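Local atomic coordinates of putative 6-phosphogluconolactonase (PDB entry 3LHI), a protein that probably hydrolyses 6-phosphogluconolactone to 6-phosphogluconate, the second step of the oxidative pentose phosphate pathway. Residues Q16-A21 / I47-A52; A68-V73 / P101-G106; V130-M135 / F190-G195; A148-T153 / H165-T170; M178-I183 / S216-H221. All coordinates share one frame; numbering follows the deposited sequence.

Contact 1. Residues Q16-A21 / I47-A52; sequences QSLADA and IAFFNA
Leu-18 lies over one face of the Phe-49 ring, and this CH-pi contact is the main aromatic element between the two helices. Leu-18 CD2 sits 3.8 Å from the Phe-49 ring centroid, only 16° off the ring normal, while CG leans over the CD1 side of the ring. Phe-49 swings its ring across to the neighbouring helix with CG roughly anti to N (chi1 152°), which brings the CD1 edge against the backbone of Ala-19; Phe-49 CD1 is 3.6 Å from Ala-19 N.

The aliphatic part is alanine against alanine: Ala-19 CB meets Ala-52 CB at 3.6 Å. With such small side chains between them, the axes of 16-21 and 47-52 approach to 8.1 Å and cross at -51°.

Polar contact is confined to one margin and passes through water. A single water accepts from Gln-16 NE2 (3.0 Å) and donates to Ala-52 O (2.8 Å). The same Gln-16 NE2 also donates to Asp-20 OD1 one turn along, and that carboxylate forms a salt bridge with Lys-56.

Leu-18 and Phe-49 also reach Phe-190 and Ile-132 respectively, the layered packing of helices on a sheet found in Rossmann-like alpha/beta folds.

Contact 2. Residues A68-V73 / P101-G106; sequences ADERIV and PMVEDG
Glu-70 is an acid that meets Val-103 with its hydrocarbon part: Glu-70 CG rests on Val-103 CG2 at 3.7 Å, and its buried carboxylate is turned to other partners. The setting is a beta-alpha-beta unit in which strand 63-71 leads through helix 81-88 to the parallel strand 98-99. Segments 68-73 and 101-106 share no hydrogen bond; side chains of the loop that follows strand 98-99 pack on the side chains and backbone at the end of strand 63-71.

Glu-70 extends with CG anti to N (chi1 178°) and then bends at chi2, crossing Val-103 at about a right angle and curling its acid group back to its own strand. OE1 accepts from Arg-71 N at 2.7 Å, on the anti side of the carboxylate, with a rather bent N-H...O angle of 136°. Asn-81 N also binds OE1 and Thr-82 OG1 binds OE2, so helix 81-88 is tied to the same carboxylate.

Met-102, present as selenomethionine, has its CB 3.9 Å from Glu-70 CB. In the conformer described, one of two, the bent chain carries CE to 3.8 Å from Asp-69 CA.

Beyond Glu-70 the chain turns at Ile-72, the centre of an inverse gamma turn. The two branches of Val-103 straddle that bend: CG2 lies by Glu-70 before it, and CG1 approaches Val-73 O at 3.6 Å after it.

Contact 3. Residues V130-M135 / F190-G195; sequences VLILGM and FLAIQG
Phe-190 is held by both of its backbone polar atoms. Its N donates to Leu-131 O at 2.8 Å, and its O accepts from Leu-133 N, also at 2.8 Å. One step on, Ala-192 N donates to Leu-133 O at 3.1 Å. Phe-190 thus bonds to the residues on both sides of Ile-132, and Leu-133 to those on both sides of Leu-191, the pattern of a parallel pair. CA-H...O contacts from Ile-132 CA to Phe-190 O and from Leu-191 CA to Leu-133 O fill in between.

After Leu-133 the chains spread, and a water takes over: it accepts from Met-135 N (3.0 Å) and donates to Ala-192 O (2.8 Å). These are neighbouring parallel strands in the middle of the Rossmann-like sheet, with strand 36-40 flanking 130-133 and strand 226-231 flanking 188-194. Gly-195 then stands at the N-cap of helix 196-206.

Side chains alternate between the two faces. On one, Ile-132 CG1 lies against Phe-190 CB, and Val-130 CG1 meets Phe-190 CE1 at 3.8 Å, approaching the ring obliquely; helix 11-33 covers this face through Leu-18 and Ala-21. On the other, Leu-191 CD1 reaches over the departing chain to 3.6 Å from Gly-134 C.

Further along, Met-135 CB touches Ile-193 CG2 at 3.7 Å. Ile-193 accepts a crowded rotamer, CG1 between N and the carbonyl carbon (chi1 50°), which sets CG2 beside its own N and facing Met-135. Phe-202 of helix 196-206 packs on both Leu-191 and Ile-193.

Contact 4. Residues A148-T153 / H165-T170; sequences APQFQT and HTTPVT. With EDO (1,2-ethanediol), chain B.
Thr-167 OG1 has two hydrogen-bond partners: Gln-150 NE2 donates to it at 3.0 Å, almost straight at 174°, and Glu-174 OE1 is the other. The second end of the same amide completes a pair, since Thr-167 N donates to Gln-150 OE1 at 2.9 Å. The two bonds differ in quality. OG1 lies in the amide plane of Gln-150, whereas the Thr-167 N-H comes from above that plane, 35° out of it. Thr-167 has OG1 beside its own N (chi1 -57°), which is why one amide can reach both atoms.

Gln-150 NE2 also lies over one face of the His-165 ring, toward its rim, 3.8 Å from His-165 CE1. The ring is tethered in turn through its NE2 to Glu-174 OE1. Around the glutamine, Ala-148 to Phe-151 form a type I turn that puts Gln-150 at the N-cap position of helix 151-155. The contact joins this turn to the end of strand 163-166 and the loop after it. Ala-148 CA approaches Thr-167 O at 3.2 Å in a CA-H...O contact, and Pro-149 CD touches Val-169 CG2 at 4.1 Å.

At the outer end a 1,2-ethanediol, probably from the crystallisation liquor, donates from O2 to Thr-170 O (2.8 Å).

Because a backbone N-H must face OE1, the amide orientation is settled. NE2 then has to donate to OG1, consistent with the threonine hydroxyl turning its proton to Glu-174.

Contact 5. Residues M178-I183 / S216-H221; sequences MTLDAI and SLVLNH
Two short helices, 180-184 and 215-219, meet beside the strand 130-133 of the alpha/beta sheet, and Leu-180 of the first is the side chain that fills the joint. With CG anti to N (chi1 -178°) it reaches across and divides its branches. CD1 meets Val-218 CG2 at 3.8 Å, the two side chains sliding past each other in opposite directions, and lies 3.7 Å from Leu-217 O. The side chain crosses that of Leu-217 at about a right angle, CD2 touching CB at 4.1 Å. The stem of the leucine is approached obliquely by His-221, whose CD2 is 4.1 Å from Leu-180 CG.

One turn deeper, Ile-183 CG2 meets Val-218 CG1 at 3.9 Å. Ile-183 also rests on Leu-131 and Leu-133, and Val-218 on Cys-226, which seats the pair on the sheet.

Between the two segments there are no polar bonds; their polar groups are used within each segment or on other parts of the chain, as Ser-216 OG on Tyr-213 O. Thr-179 OG1 caps its helix by accepting from Ala-182 N at 3.2 Å, and Ser-216 O accepts twice from Asn-220, from N and from ND2.

With these hydrogen bonds met away from the interface, the two helices are joined by apolar side-chain fit.

Contact 3 lies closest to the middle of the chain, about 8 Å from its centre, and touches three of the others. Contact 1 covers one face of its strands, centres about 11 Å apart, with Ala-21 CB 3.8 Å from Phe-190 CE2. Contact 5 covers the other face, about 13 Å away between centres, where Leu-133 CD1 meets Val-218 CG1 at 4.2 Å. Ala-68 CB of contact 2 packs on Leu-131 CD1 at 3.7 Å, and contact 2 joins contact 5 through a probable hydrogen bond, Ala-68 O to Met-178 N. Contact 4 is peripheral: Phe-151 packs on Leu-217 of contact 5, but the centre of contact 4 lies about 30 Å from that of contact 1.

Contact 1. Residues Q16-A21 / I47-A52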
# COMPACT_ATOMS: atom_id res chain seq x y z
N GLN A 16 -11.38 5.11 11.81
CA GLN A 16 -10.98 4.84 13.16
C GLN A 16 -10.85 3.34 13.41
O GLN A 16 -9.91 2.87 14.07
CB GLN A 16 -11.93 5.46 14.21
CG GLN A 16 -11.44 5.26 15.60
CD GLN A 16 -10.14 6.05 15.91
OE1 GLN A 16 -10.10 7.28 15.70
NE2 GLN A 16 -9.10 5.36 16.37
N SER A 17 -11.80 2.58 12.87
CA SER A 17 -11.82 1.14 13.07
C SER A 17 -10.64 0.45 12.34
O SER A 17 -10.09 -0.52 12.84
CB SER A 17 -13.15 0.57 12.59
OG SER A 17 -14.22 0.97 13.42
N LEU A 18 -10.25 0.97 11.18
CA LEU A 18 -9.06 0.49 10.47
C LEU A 18 -7.82 0.87 11.27
O LEU A 18 -6.93 0.05 11.46
CB LEU A 18 -9.03 1.05 9.06
CG LEU A 18 -7.83 0.60 8.21
CD1 LEU A 18 -7.69 -0.91 8.13
CD2 LEU A 18 -7.89 1.27 6.85
N ALA A 19 -7.74 2.11 11.76
CA ALA A 19 -6.60 2.50 12.58
C ALA A 19 -6.44 1.58 13.81
O ALA A 19 -5.33 1.21 14.19
CB ALA A 19 -6.73 3.97 13.01
N ASP A 20 -7.57 1.25 14.44
CA ASP A 20 -7.55 0.41 15.63
C ASP A 20 -6.99 -0.97 15.26
O ASP A 20 -6.13 -1.52 15.97
CB ASP A 20 -8.94 0.26 16.22
CG ASP A 20 -9.49 1.53 16.84
OD1 ASP A 20 -8.76 2.51 17.04
OD2 ASP A 20 -10.75 1.51 17.07
N ALA A 21 -7.46 -1.55 14.16
CA ALA A 21 -7.02 -2.88 13.74
C ALA A 21 -5.56 -2.87 13.32
O ALA A 21 -4.82 -3.81 13.62
CB ALA A 21 -7.92 -3.42 12.61
N ILE A 47 -6.56 8.87 4.05
CA ILE A 47 -6.10 10.00 4.85
C ILE A 47 -6.73 10.03 6.26
O ILE A 47 -6.01 10.26 7.26
CB ILE A 47 -6.31 11.29 4.10
CG1 ILE A 47 -5.38 11.31 2.87
CG2 ILE A 47 -6.06 12.45 5.00
CD1 ILE A 47 -5.69 12.43 1.92
N ALA A 48 -8.03 9.85 6.39
CA ALA A 48 -8.63 9.91 7.74
C ALA A 48 -8.04 8.79 8.61
O ALA A 48 -7.78 8.97 9.81
CB ALA A 48 -10.14 9.81 7.65
N PHE A 49 -7.81 7.62 8.00
CA PHE A 49 -7.16 6.48 8.66
C PHE A 49 -5.74 6.88 9.09
O PHE A 49 -5.36 6.60 10.23
CB PHE A 49 -7.18 5.29 7.71
CG PHE A 49 -6.03 4.33 7.91
CD1 PHE A 49 -5.87 3.59 9.05
CD2 PHE A 49 -5.10 4.15 6.90
CE1 PHE A 49 -4.79 2.73 9.19
CE2 PHE A 49 -4.06 3.28 7.02
CZ PHE A 49 -3.90 2.58 8.16
N PHE A 50 -4.97 7.50 8.22
CA PHE A 50 -3.65 7.93 8.58
C PHE A 50 -3.71 8.85 9.80
O PHE A 50 -2.86 8.77 10.71
CB PHE A 50 -2.99 8.72 7.45
CG PHE A 50 -2.56 7.92 6.23
CD1 PHE A 50 -2.53 6.56 6.21
CD2 PHE A 50 -2.19 8.61 5.10
CE1 PHE A 50 -2.11 5.89 5.04
CE2 PHE A 50 -1.79 7.94 3.94
CZ PHE A 50 -1.74 6.58 3.95
N ASN A 51 -4.62 9.82 9.78
CA ASN A 51 -4.70 10.76 10.88
C ASN A 51 -5.00 10.03 12.20
O ASN A 51 -4.35 10.30 13.23
CB ASN A 51 -5.73 11.85 10.56
CG ASN A 51 -5.83 12.87 11.66
OD1 ASN A 51 -4.86 13.59 11.92
ND2 ASN A 51 -6.97 12.87 12.34
N ALA A 52 -5.97 9.14 12.19
CA ALA A 52 -6.31 8.38 13.38
C ALA A 52 -5.10 7.53 13.83
O ALA A 52 -4.79 7.41 15.03
CB ALA A 52 -7.54 7.52 13.16
O HOH W 1 -6.71 6.99 16.98

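Contact 2. Residues A68-V73 / P101-G106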
# COMPACT_ATOMS: atom_id res chain seq x y z
N ALA A 68 3.30 1.10 -0.43
CA ALA A 68 2.99 -0.06 -1.29
C ALA A 68 3.37 0.25 -2.74
O ALA A 68 3.63 -0.68 -3.52
CB ALA A 68 1.50 -0.37 -1.22
N ASP A 69 3.37 1.53 -3.11
CA ASP A 69 3.64 1.97 -4.45
C ASP A 69 3.91 3.46 -4.43
O ASP A 69 3.46 4.16 -3.51
CB ASP A 69 2.54 1.61 -5.47
CG ASP A 69 1.26 2.34 -5.24
OD1 ASP A 69 0.72 2.28 -4.14
OD2 ASP A 69 0.74 2.96 -6.20
N GLU A 70 4.63 3.94 -5.44
CA GLU A 70 4.98 5.35 -5.52
C GLU A 70 5.01 5.79 -6.95
O GLU A 70 5.34 5.02 -7.86
CB GLU A 70 6.29 5.62 -4.80
CG GLU A 70 6.84 7.05 -4.82
CD GLU A 70 5.94 8.13 -4.24
OE1 GLU A 70 4.81 8.28 -4.72
OE2 GLU A 70 6.38 8.82 -3.32
N ARG A 71 4.63 7.05 -7.17
CA ARG A 71 4.79 7.73 -8.45
C ARG A 71 6.21 8.20 -8.55
O ARG A 71 6.77 8.77 -7.59
CB ARG A 71 3.80 8.91 -8.52
CG ARG A 71 2.34 8.58 -8.55
CD ARG A 71 1.76 8.09 -7.25
NE ARG A 71 0.34 7.85 -7.37
CZ ARG A 71 -0.59 8.81 -7.40
NH1 ARG A 71 -0.27 10.08 -7.20
NH2 ARG A 71 -1.85 8.44 -7.54
N ILE A 72 6.83 7.96 -9.71
CA ILE A 72 8.22 8.35 -9.92
C ILE A 72 8.24 9.81 -10.34
O ILE A 72 8.26 10.15 -11.52
CB ILE A 72 8.96 7.42 -10.90
CG1 ILE A 72 8.89 5.97 -10.39
CG2 ILE A 72 10.38 7.89 -11.04
CD1 ILE A 72 9.57 4.92 -11.30
N VAL A 73 8.15 10.63 -9.31
CA VAL A 73 8.15 12.10 -9.34
C VAL A 73 8.91 12.55 -8.13
O VAL A 73 9.06 11.81 -7.16
CB VAL A 73 6.70 12.68 -9.31
CG1 VAL A 73 5.89 12.30 -10.58
CG2 VAL A 73 5.95 12.35 -8.03
N PRO A 101 12.46 4.88 2.27
CA PRO A 101 12.12 5.59 1.04
C PRO A 101 11.92 4.72 -0.16
O PRO A 101 12.55 3.63 -0.28
CB PRO A 101 13.31 6.50 0.84
CG PRO A 101 14.45 5.67 1.38
CD PRO A 101 13.88 5.07 2.65
N MSE A 102 11.10 5.23 -1.07
CA MSE A 102 10.86 4.65 -2.38
C MSE A 102 11.49 5.48 -3.52
O MSE A 102 11.94 4.94 -4.53
CB MSE A 102 9.36 4.50 -2.59
CG MSE A 102 8.66 3.43 -1.74
SE MSE A 102 8.96 1.64 -2.48
CE MSE A 102 7.25 1.45 -3.49
N VAL A 103 11.47 6.81 -3.35
CA VAL A 103 12.11 7.81 -4.23
C VAL A 103 12.99 8.66 -3.33
O VAL A 103 12.60 9.07 -2.21
CB VAL A 103 11.03 8.71 -4.94
CG1 VAL A 103 11.66 9.86 -5.71
CG2 VAL A 103 10.26 7.86 -5.94
N GLU A 104 14.21 8.95 -3.81
CA GLU A 104 15.18 9.73 -3.05
C GLU A 104 14.80 11.20 -2.99
O GLU A 104 14.50 11.79 -4.03
CB GLU A 104 16.56 9.56 -3.73
CG GLU A 104 17.71 10.04 -2.89
CD GLU A 104 19.08 9.68 -3.45
OE1 GLU A 104 19.14 9.12 -4.56
OE2 GLU A 104 20.06 9.98 -2.73
N ASP A 105 14.85 11.78 -1.80
CA ASP A 105 14.63 13.22 -1.63
C ASP A 105 15.71 14.02 -2.36
O ASP A 105 16.87 13.60 -2.42
CB ASP A 105 14.67 13.61 -0.15
CG ASP A 105 13.50 13.08 0.65
OD1 ASP A 105 12.39 12.94 0.07
OD2 ASP A 105 13.72 12.87 1.86
N GLY A 106 15.32 15.17 -2.88
CA GLY A 106 16.26 16.09 -3.50
C GLY A 106 16.53 15.87 -4.96
O GLY A 106 17.24 16.66 -5.59

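Contact 3. Residues V130-M135 / F190-G195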
# COMPACT_ATOMS: atom_id res chain seq x y z
N VAL A 130 2.79 -5.37 8.02
CA VAL A 130 1.39 -4.91 7.87
C VAL A 130 1.34 -4.06 6.60
O VAL A 130 2.19 -3.16 6.43
CB VAL A 130 0.92 -4.10 9.10
CG1 VAL A 130 -0.55 -3.65 8.91
CG2 VAL A 130 1.07 -4.92 10.40
N LEU A 131 0.39 -4.35 5.74
CA LEU A 131 0.21 -3.63 4.47
C LEU A 131 -1.23 -3.16 4.38
O LEU A 131 -2.15 -3.93 4.65
CB LEU A 131 0.51 -4.59 3.31
CG LEU A 131 0.07 -4.18 1.92
CD1 LEU A 131 0.80 -2.90 1.41
CD2 LEU A 131 0.32 -5.36 0.94
N ILE A 132 -1.44 -1.89 4.04
CA ILE A 132 -2.78 -1.42 3.68
C ILE A 132 -2.78 -1.06 2.19
O ILE A 132 -2.02 -0.20 1.71
CB ILE A 132 -3.33 -0.24 4.52
CG1 ILE A 132 -3.27 -0.53 6.03
CG2 ILE A 132 -4.79 0.08 4.09
CD1 ILE A 132 -1.94 -0.27 6.64
N LEU A 133 -3.64 -1.79 1.48
CA LEU A 133 -3.92 -1.62 0.07
C LEU A 133 -5.13 -0.74 -0.16
O LEU A 133 -5.98 -0.57 0.74
CB LEU A 133 -4.18 -2.99 -0.56
CG LEU A 133 -2.98 -3.94 -0.66
CD1 LEU A 133 -3.42 -5.29 -1.19
CD2 LEU A 133 -1.90 -3.31 -1.53
N GLY A 134 -5.20 -0.15 -1.34
CA GLY A 134 -6.41 0.41 -1.86
C GLY A 134 -6.75 -0.28 -3.17
O GLY A 134 -6.09 -1.23 -3.57
N MSE A 135 -7.81 0.16 -3.82
CA MSE A 135 -8.22 -0.41 -5.10
C MSE A 135 -8.78 0.69 -5.98
O MSE A 135 -9.63 1.47 -5.52
CB MSE A 135 -9.24 -1.50 -4.87
CG MSE A 135 -9.66 -2.25 -6.16
SE MSE A 135 -11.30 -3.24 -5.89
CE MSE A 135 -12.44 -1.69 -5.89
N PHE A 190 -4.47 -5.53 4.75
CA PHE A 190 -5.73 -4.81 4.84
C PHE A 190 -6.05 -4.17 3.49
O PHE A 190 -5.14 -3.79 2.77
CB PHE A 190 -5.65 -3.72 5.88
CG PHE A 190 -5.48 -4.20 7.28
CD1 PHE A 190 -4.21 -4.51 7.79
CD2 PHE A 190 -6.57 -4.35 8.08
CE1 PHE A 190 -4.09 -4.99 9.10
CE2 PHE A 190 -6.44 -4.78 9.36
CZ PHE A 190 -5.22 -5.14 9.86
N LEU A 191 -7.33 -4.05 3.15
CA LEU A 191 -7.81 -3.32 1.97
C LEU A 191 -8.85 -2.32 2.47
O LEU A 191 -9.83 -2.72 3.15
CB LEU A 191 -8.45 -4.29 0.96
CG LEU A 191 -9.10 -3.60 -0.25
CD1 LEU A 191 -8.08 -2.86 -1.10
CD2 LEU A 191 -9.83 -4.64 -1.10
N ALA A 192 -8.67 -1.06 2.11
CA ALA A 192 -9.64 -0.03 2.41
C ALA A 192 -10.22 0.53 1.14
O ALA A 192 -9.48 0.93 0.24
CB ALA A 192 -8.96 1.10 3.16
N ILE A 193 -11.55 0.47 1.03
CA ILE A 193 -12.28 0.94 -0.14
C ILE A 193 -13.52 1.69 0.31
O ILE A 193 -14.02 1.45 1.39
CB ILE A 193 -12.62 -0.23 -1.09
CG1 ILE A 193 -13.28 -1.40 -0.38
CG2 ILE A 193 -11.41 -0.63 -1.99
CD1 ILE A 193 -14.09 -2.32 -1.30
N GLN A 194 -13.99 2.59 -0.54
CA GLN A 194 -15.18 3.39 -0.23
C GLN A 194 -16.11 3.52 -1.46
O GLN A 194 -15.65 3.72 -2.61
CB GLN A 194 -14.73 4.76 0.29
CG GLN A 194 -15.86 5.69 0.66
CD GLN A 194 -15.37 7.03 1.23
OE1 GLN A 194 -14.21 7.18 1.64
NE2 GLN A 194 -16.28 7.99 1.28
N GLY A 195 -17.42 3.33 -1.22
CA GLY A 195 -18.42 3.67 -2.28
C GLY A 195 -18.93 2.49 -3.09
O GLY A 195 -18.22 1.49 -3.27
O HOH W 2 -9.22 2.22 -2.19

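Contact 4. Residues A148-T153 / H165-T170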
# COMPACT_ATOMS: atom_id res chain seq x y z
N ALA A 148 -0.43 -2.47 -17.68
CA ALA A 148 0.99 -2.24 -17.61
C ALA A 148 1.75 -3.26 -18.48
O ALA A 148 1.55 -4.45 -18.27
CB ALA A 148 1.49 -2.35 -16.13
N PRO A 149 2.72 -2.82 -19.28
CA PRO A 149 3.51 -3.82 -20.03
C PRO A 149 4.36 -4.69 -19.13
O PRO A 149 4.76 -5.77 -19.54
CB PRO A 149 4.43 -2.96 -20.89
CG PRO A 149 4.01 -1.60 -20.76
CD PRO A 149 2.98 -1.43 -19.71
N GLN A 150 4.61 -4.25 -17.91
CA GLN A 150 5.39 -4.96 -16.92
C GLN A 150 4.54 -5.90 -16.04
O GLN A 150 5.02 -6.42 -15.04
CB GLN A 150 6.21 -3.99 -16.06
CG GLN A 150 6.96 -2.95 -16.86
CD GLN A 150 6.18 -1.66 -17.08
OE1 GLN A 150 4.94 -1.64 -16.97
NE2 GLN A 150 6.90 -0.58 -17.38
N PHE A 151 3.27 -6.12 -16.39
CA PHE A 151 2.38 -6.93 -15.56
C PHE A 151 2.92 -8.32 -15.32
O PHE A 151 2.89 -8.81 -14.20
CB PHE A 151 0.99 -7.01 -16.20
CG PHE A 151 -0.05 -7.58 -15.34
CD1 PHE A 151 -0.29 -8.96 -15.25
CD2 PHE A 151 -0.81 -6.75 -14.55
CE1 PHE A 151 -1.28 -9.46 -14.40
CE2 PHE A 151 -1.77 -7.25 -13.75
CZ PHE A 151 -2.02 -8.56 -13.64
N GLN A 152 3.44 -9.01 -16.34
CA GLN A 152 3.98 -10.34 -16.13
C GLN A 152 5.16 -10.34 -15.16
O GLN A 152 5.30 -11.28 -14.37
CB GLN A 152 4.39 -11.01 -17.46
CG GLN A 152 3.19 -11.35 -18.38
CD GLN A 152 2.29 -12.34 -17.78
OE1 GLN A 152 1.10 -12.08 -17.58
NE2 GLN A 152 2.82 -13.55 -17.53
N THR A 153 6.00 -9.32 -15.20
CA THR A 153 7.08 -9.19 -14.20
C THR A 153 6.50 -8.99 -12.80
O THR A 153 6.97 -9.61 -11.85
CB THR A 153 8.06 -8.06 -14.57
OG1 THR A 153 8.66 -8.35 -15.86
CG2 THR A 153 9.17 -7.87 -13.51
N HIS A 165 9.07 -1.70 -11.54
CA HIS A 165 8.66 -0.52 -12.31
C HIS A 165 7.46 -0.87 -13.16
O HIS A 165 7.51 -1.81 -13.94
CB HIS A 165 9.82 -0.07 -13.18
CG HIS A 165 9.47 0.92 -14.24
ND1 HIS A 165 10.06 0.90 -15.49
CD2 HIS A 165 8.52 1.89 -14.27
CE1 HIS A 165 9.54 1.89 -16.20
NE2 HIS A 165 8.58 2.48 -15.50
N THR A 166 6.39 -0.11 -13.05
CA THR A 166 5.22 -0.29 -13.88
C THR A 166 4.84 1.04 -14.57
O THR A 166 5.12 2.14 -14.08
CB THR A 166 4.01 -0.85 -13.17
OG1 THR A 166 3.56 0.13 -12.23
CG2 THR A 166 4.32 -2.15 -12.43
N THR A 167 4.27 0.91 -15.75
CA THR A 167 3.70 2.01 -16.52
C THR A 167 2.18 1.80 -16.51
O THR A 167 1.67 0.80 -17.02
CB THR A 167 4.22 1.97 -17.99
OG1 THR A 167 5.62 2.01 -18.01
CG2 THR A 167 3.61 3.14 -18.80
N PRO A 168 1.40 2.74 -15.90
CA PRO A 168 -0.00 2.44 -15.72
C PRO A 168 -0.83 2.38 -17.01
O PRO A 168 -1.85 1.69 -17.02
CB PRO A 168 -0.48 3.60 -14.83
CG PRO A 168 0.71 3.98 -14.05
CD PRO A 168 1.85 3.86 -15.04
N VAL A 169 -0.43 3.20 -17.98
CA VAL A 169 -1.07 3.37 -19.29
C VAL A 169 -2.31 4.23 -19.17
O VAL A 169 -2.49 5.18 -19.95
CB VAL A 169 -1.36 2.02 -20.01
CG1 VAL A 169 -1.99 2.29 -21.43
CG2 VAL A 169 -0.06 1.22 -20.18
N THR A 170 -3.18 3.91 -18.22
CA THR A 170 -4.44 4.60 -18.02
C THR A 170 -4.41 5.71 -16.96
O THR A 170 -5.42 6.30 -16.67
CB THR A 170 -5.55 3.62 -17.65
OG1 THR A 170 -5.15 2.94 -16.45
CG2 THR A 170 -5.83 2.54 -18.76
C1 EDO B . -5.64 7.08 -20.94
O1 EDO B . -4.43 7.81 -21.17
C2 EDO B . -6.21 7.61 -19.64
O2 EDO B . -7.05 6.66 -18.96

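Contact 5. Residues M178-I183 / S216-H221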
# COMPACT_ATOMS: atom_id res chain seq x y z
N MSE A 178 5.17 -2.55 -5.08
CA MSE A 178 5.30 -3.90 -4.56
C MSE A 178 4.76 -4.89 -5.60
O MSE A 178 3.76 -4.65 -6.31
CB MSE A 178 4.51 -4.03 -3.27
CG MSE A 178 5.18 -3.42 -2.05
SE MSE A 178 4.20 -3.55 -0.41
CE MSE A 178 4.48 -5.39 -0.04
N THR A 179 5.38 -6.03 -5.65
CA THR A 179 4.97 -7.13 -6.48
C THR A 179 3.88 -7.97 -5.85
O THR A 179 3.63 -7.87 -4.61
CB THR A 179 6.17 -8.01 -6.83
OG1 THR A 179 6.65 -8.54 -5.57
CG2 THR A 179 7.25 -7.29 -7.60
N LEU A 180 3.22 -8.82 -6.61
CA LEU A 180 2.27 -9.75 -6.04
C LEU A 180 2.91 -10.62 -4.95
O LEU A 180 2.30 -10.84 -3.89
CB LEU A 180 1.65 -10.60 -7.14
CG LEU A 180 0.60 -11.59 -6.70
CD1 LEU A 180 -0.58 -10.98 -5.95
CD2 LEU A 180 0.14 -12.40 -7.92
N ASP A 181 4.13 -11.09 -5.21
CA ASP A 181 4.85 -11.91 -4.21
C ASP A 181 5.04 -11.16 -2.92
O ASP A 181 4.86 -11.73 -1.83
CB ASP A 181 6.19 -12.37 -4.80
CG ASP A 181 7.01 -13.18 -3.84
OD1 ASP A 181 7.82 -12.59 -3.10
OD2 ASP A 181 6.85 -14.40 -3.88
N ALA A 182 5.47 -9.93 -3.00
CA ALA A 182 5.71 -9.12 -1.82
C ALA A 182 4.42 -8.93 -1.02
O ALA A 182 4.44 -9.03 0.22
CB ALA A 182 6.34 -7.74 -2.18
N ILE A 183 3.32 -8.66 -1.71
CA ILE A 183 2.04 -8.51 -1.04
C ILE A 183 1.61 -9.77 -0.37
O ILE A 183 1.23 -9.77 0.81
CB ILE A 183 0.95 -8.03 -2.07
CG1 ILE A 183 1.31 -6.65 -2.59
CG2 ILE A 183 -0.47 -8.13 -1.49
CD1 ILE A 183 0.43 -6.17 -3.81
N SER A 216 -7.92 -9.05 -7.71
CA SER A 216 -8.39 -10.43 -7.68
C SER A 216 -7.26 -11.41 -7.45
O SER A 216 -7.50 -12.49 -6.94
CB SER A 216 -9.12 -10.85 -8.97
OG SER A 216 -8.26 -10.98 -10.07
N LEU A 217 -6.05 -11.07 -7.89
CA LEU A 217 -4.92 -11.97 -7.72
C LEU A 217 -4.41 -12.01 -6.28
O LEU A 217 -3.71 -12.95 -5.88
CB LEU A 217 -3.78 -11.62 -8.67
CG LEU A 217 -4.16 -11.56 -10.17
CD1 LEU A 217 -2.89 -11.23 -10.96
CD2 LEU A 217 -4.91 -12.82 -10.62
N VAL A 218 -4.71 -10.95 -5.52
CA VAL A 218 -4.43 -10.90 -4.10
C VAL A 218 -5.52 -11.61 -3.33
O VAL A 218 -5.22 -12.43 -2.49
CB VAL A 218 -4.28 -9.44 -3.64
CG1 VAL A 218 -4.09 -9.37 -2.09
CG2 VAL A 218 -3.16 -8.67 -4.41
N LEU A 219 -6.78 -11.31 -3.62
CA LEU A 219 -7.94 -11.87 -2.90
C LEU A 219 -7.96 -13.39 -2.99
O LEU A 219 -8.34 -14.07 -2.02
CB LEU A 219 -9.26 -11.29 -3.45
CG LEU A 219 -9.47 -9.79 -3.25
CD1 LEU A 219 -10.76 -9.35 -3.98
CD2 LEU A 219 -9.54 -9.43 -1.77
N ASN A 220 -7.51 -13.91 -4.12
CA ASN A 220 -7.55 -15.34 -4.43
C ASN A 220 -6.22 -16.08 -4.24
O ASN A 220 -6.10 -17.29 -4.52
CB ASN A 220 -8.13 -15.52 -5.87
CG ASN A 220 -9.62 -15.13 -5.96
OD1 ASN A 220 -10.45 -15.92 -5.51
ND2 ASN A 220 -9.97 -13.90 -6.50
N HIS A 221 -5.22 -15.40 -3.70
CA HIS A 221 -3.89 -15.99 -3.54
C HIS A 221 -3.90 -16.91 -2.32
O HIS A 221 -4.46 -16.56 -1.25
CB HIS A 221 -2.86 -14.88 -3.32
CG HIS A 221 -1.44 -15.27 -3.55
ND1 HIS A 221 -0.75 -16.14 -2.71
CD2 HIS A 221 -0.56 -14.89 -4.51
CE1 HIS A 221 0.49 -16.27 -3.17
NE2 HIS A 221 0.62 -15.53 -4.26